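Local coordinates for protein putative oxidoreductase (Thermus thermophilus, PDB 2ISM) that is a putative oxidoreductase of the glucose/sorbosone dehydrogenase family, folded as a beta-propeller with a bound calcium ion, at residues B[246-251]-B[255-260]. Sequence-based numbering, arbitrary orientation.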
loop_
_atom_site.group_PDB
_atom_site.type_symbol
_atom_site.label_atom_id
_atom_site.label_comp_id
_atom_site.label_asym_id
_atom_site.label_seq_id
_atom_site.Cartn_x
_atom_site.Cartn_y
_atom_site.Cartn_z
ATOM N N PRO B 246 11.306 15.547 -31.223
ATOM C CA PRO B 246 11.002 16.949 -30.912
ATOM C C PRO B 246 9.885 17.524 -31.790
ATOM O O PRO B 246 9.631 18.730 -31.771
ATOM C CB PRO B 246 12.325 17.640 -31.180
ATOM C CG PRO B 246 12.767 16.948 -32.428
ATOM C CD PRO B 246 12.445 15.474 -32.161
ATOM N N ARG B 247 9.230 16.659 -32.558
ATOM C CA ARG B 247 8.150 17.075 -33.449
ATOM C C ARG B 247 6.959 17.598 -32.656
ATOM O O ARG B 247 6.305 18.564 -33.058
ATOM C CB ARG B 247 7.683 15.893 -34.300
ATOM C CG ARG B 247 8.792 15.083 -34.956
ATOM C CD ARG B 247 9.283 15.715 -36.247
ATOM N NE ARG B 247 10.032 14.754 -37.056
ATOM C CZ ARG B 247 11.359 14.667 -37.104
ATOM N NH1 ARG B 247 12.116 15.491 -36.393
ATOM N NH2 ARG B 247 11.929 13.741 -37.863
ATOM N N VAL B 248 6.682 16.953 -31.528
ATOM C CA VAL B 248 5.551 17.322 -30.685
ATOM C C VAL B 248 5.950 17.575 -29.237
ATOM O O VAL B 248 6.810 16.885 -28.688
ATOM C CB VAL B 248 4.489 16.203 -30.667
ATOM C CG1 VAL B 248 3.158 16.752 -30.187
ATOM C CG2 VAL B 248 4.367 15.577 -32.040
ATOM N N VAL B 249 5.308 18.566 -28.628
ATOM C CA VAL B 249 5.531 18.916 -27.228
ATOM C C VAL B 249 4.144 18.922 -26.590
ATOM O O VAL B 249 3.264 19.669 -27.018
ATOM C CB VAL B 249 6.168 20.320 -27.080
ATOM C CG1 VAL B 249 6.242 20.707 -25.608
ATOM C CG2 VAL B 249 7.558 20.326 -27.695
ATOM N N GLY B 250 3.950 18.083 -25.579
ATOM C CA GLY B 250 2.655 18.002 -24.927
ATOM C C GLY B 250 1.736 17.105 -25.735
ATOM O O GLY B 250 2.160 16.052 -26.214
ATOM N N ARG B 251 0.479 17.510 -25.892
ATOM C CA ARG B 251 -0.474 16.722 -26.666
ATOM C C ARG B 251 -0.679 17.309 -28.059
ATOM O O ARG B 251 -0.482 18.505 -28.275
ATOM C CB ARG B 251 -1.823 16.627 -25.940
ATOM C CG ARG B 251 -1.819 15.696 -24.733
ATOM C CD ARG B 251 -3.210 15.125 -24.473
ATOM N NE ARG B 251 -3.201 14.047 -23.484
ATOM C CZ ARG B 251 -3.202 14.228 -22.166
ATOM N NH1 ARG B 251 -3.216 15.454 -21.658
ATOM N NH2 ARG B 251 -3.188 13.180 -21.354
ATOM N N PRO B 255 -1.839 11.481 -35.033
ATOM C CA PRO B 255 -1.875 10.082 -34.591
ATOM C C PRO B 255 -0.531 9.356 -34.668
ATOM O O PRO B 255 -0.330 8.346 -33.994
ATOM C CB PRO B 255 -2.930 9.464 -35.507
ATOM C CG PRO B 255 -2.746 10.231 -36.777
ATOM C CD PRO B 255 -2.616 11.657 -36.274
ATOM N N ARG B 256 0.381 9.867 -35.489
ATOM C CA ARG B 256 1.704 9.260 -35.637
ATOM C C ARG B 256 2.493 9.331 -34.333
ATOM O O ARG B 256 3.347 8.488 -34.067
ATOM C CB ARG B 256 2.504 9.967 -36.734
ATOM C CG ARG B 256 1.975 9.786 -38.147
ATOM C CD ARG B 256 2.874 10.519 -39.134
ATOM N NE ARG B 256 2.937 11.946 -38.829
ATOM C CZ ARG B 256 3.853 12.779 -39.313
ATOM N NH1 ARG B 256 4.797 12.333 -40.130
ATOM N NH2 ARG B 256 3.828 14.061 -38.974
ATOM N N TYR B 257 2.213 10.351 -33.528
ATOM C CA TYR B 257 2.909 10.531 -32.260
ATOM C C TYR B 257 1.925 10.358 -31.115
ATOM O O TYR B 257 0.859 10.975 -31.101
ATOM C CB TYR B 257 3.551 11.917 -32.223
ATOM C CG TYR B 257 4.339 12.205 -33.478
ATOM C CD1 TYR B 257 5.446 11.429 -33.819
ATOM C CD2 TYR B 257 3.948 13.215 -34.357
ATOM C CE1 TYR B 257 6.140 11.646 -35.001
ATOM C CE2 TYR B 257 4.638 13.442 -35.544
ATOM C CZ TYR B 257 5.732 12.653 -35.860
ATOM O OH TYR B 257 6.417 12.870 -37.032
ATOM N N ARG B 258 2.288 9.513 -30.159
ATOM C CA ARG B 258 1.425 9.230 -29.021
ATOM C C ARG B 258 1.500 10.300 -27.937
ATOM O O ARG B 258 2.591 10.687 -27.509
ATOM C CB ARG B 258 1.784 7.863 -28.440
ATOM C CG ARG B 258 1.794 6.752 -29.481
ATOM C CD ARG B 258 2.068 5.404 -28.850
ATOM N NE ARG B 258 0.974 4.964 -27.983
ATOM C CZ ARG B 258 -0.121 4.340 -28.409
ATOM N NH1 ARG B 258 -0.282 4.073 -29.697
ATOM N NH2 ARG B 258 -1.056 3.973 -27.540
ATOM N N ASP B 259 0.334 10.774 -27.497
ATOM C CA ASP B 259 0.265 11.799 -26.461
ATOM C C ASP B 259 0.597 11.209 -25.101
ATOM O O ASP B 259 0.454 10.006 -24.874
ATOM C CB ASP B 259 -1.136 12.416 -26.371
ATOM C CG ASP B 259 -1.540 13.161 -27.623
ATOM O OD1 ASP B 259 -0.673 13.801 -28.253
ATOM O OD2 ASP B 259 -2.741 13.118 -27.964
ATOM N N PRO B 260 1.053 12.053 -24.172
ATOM C CA PRO B 260 1.378 11.543 -22.842
ATOM C C PRO B 260 0.111 11.259 -22.042
ATOM O O PRO B 260 -0.956 11.815 -22.324
ATOM C CB PRO B 260 2.205 12.673 -22.234
ATOM C CG PRO B 260 1.646 13.893 -22.898
ATOM C CD PRO B 260 1.509 13.444 -24.330
#
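The ring of Tyr257 lies between two arginine stems: CB of Arg247 sits 4.0 Å above one face, offset toward the rim, and CB of Arg256 covers the opposite face over its centre. Tyr257 OH in turn lies 3.3 Å above one face of the Arg256 guanidinium, toward its rim; Arg256 NH2 forms a salt bridge with Asp254. The Arg247 guanidinium, turned 86° from the ring plane, has Tyr257 OH beside its edge, an approach only, with Arg247 NE 4.1 Å away. Val248 adds a methyl obliquely, CG2 reaching 3.3 Å from Tyr257 CD2; with CG1 anti to the backbone N (chi1 -162°), CG2 is the branch that touches the ring. Farther along, the poorly ordered Arg251 crosses Asp259 at about a right angle, Arg251 CG to Asp259 CB roughly 3.7 Å. Arg251 NE to Asp259 OD2, approximately 4.6 Å, is beyond salt-bridge range. Pro260 CD packs 3.3 Å from Gly250 O; its ring also touches Glu233, a calcium ligand. Both segments belong to the long connection between propeller strands 232-237 and 262-264. Arg247, Val248 and Tyr257 thus pack aliphatic-on-aromatic, while the clear polar bonds of Arg247 NH1 and Asp259 OD1 go to Glu159 and Gly252 N.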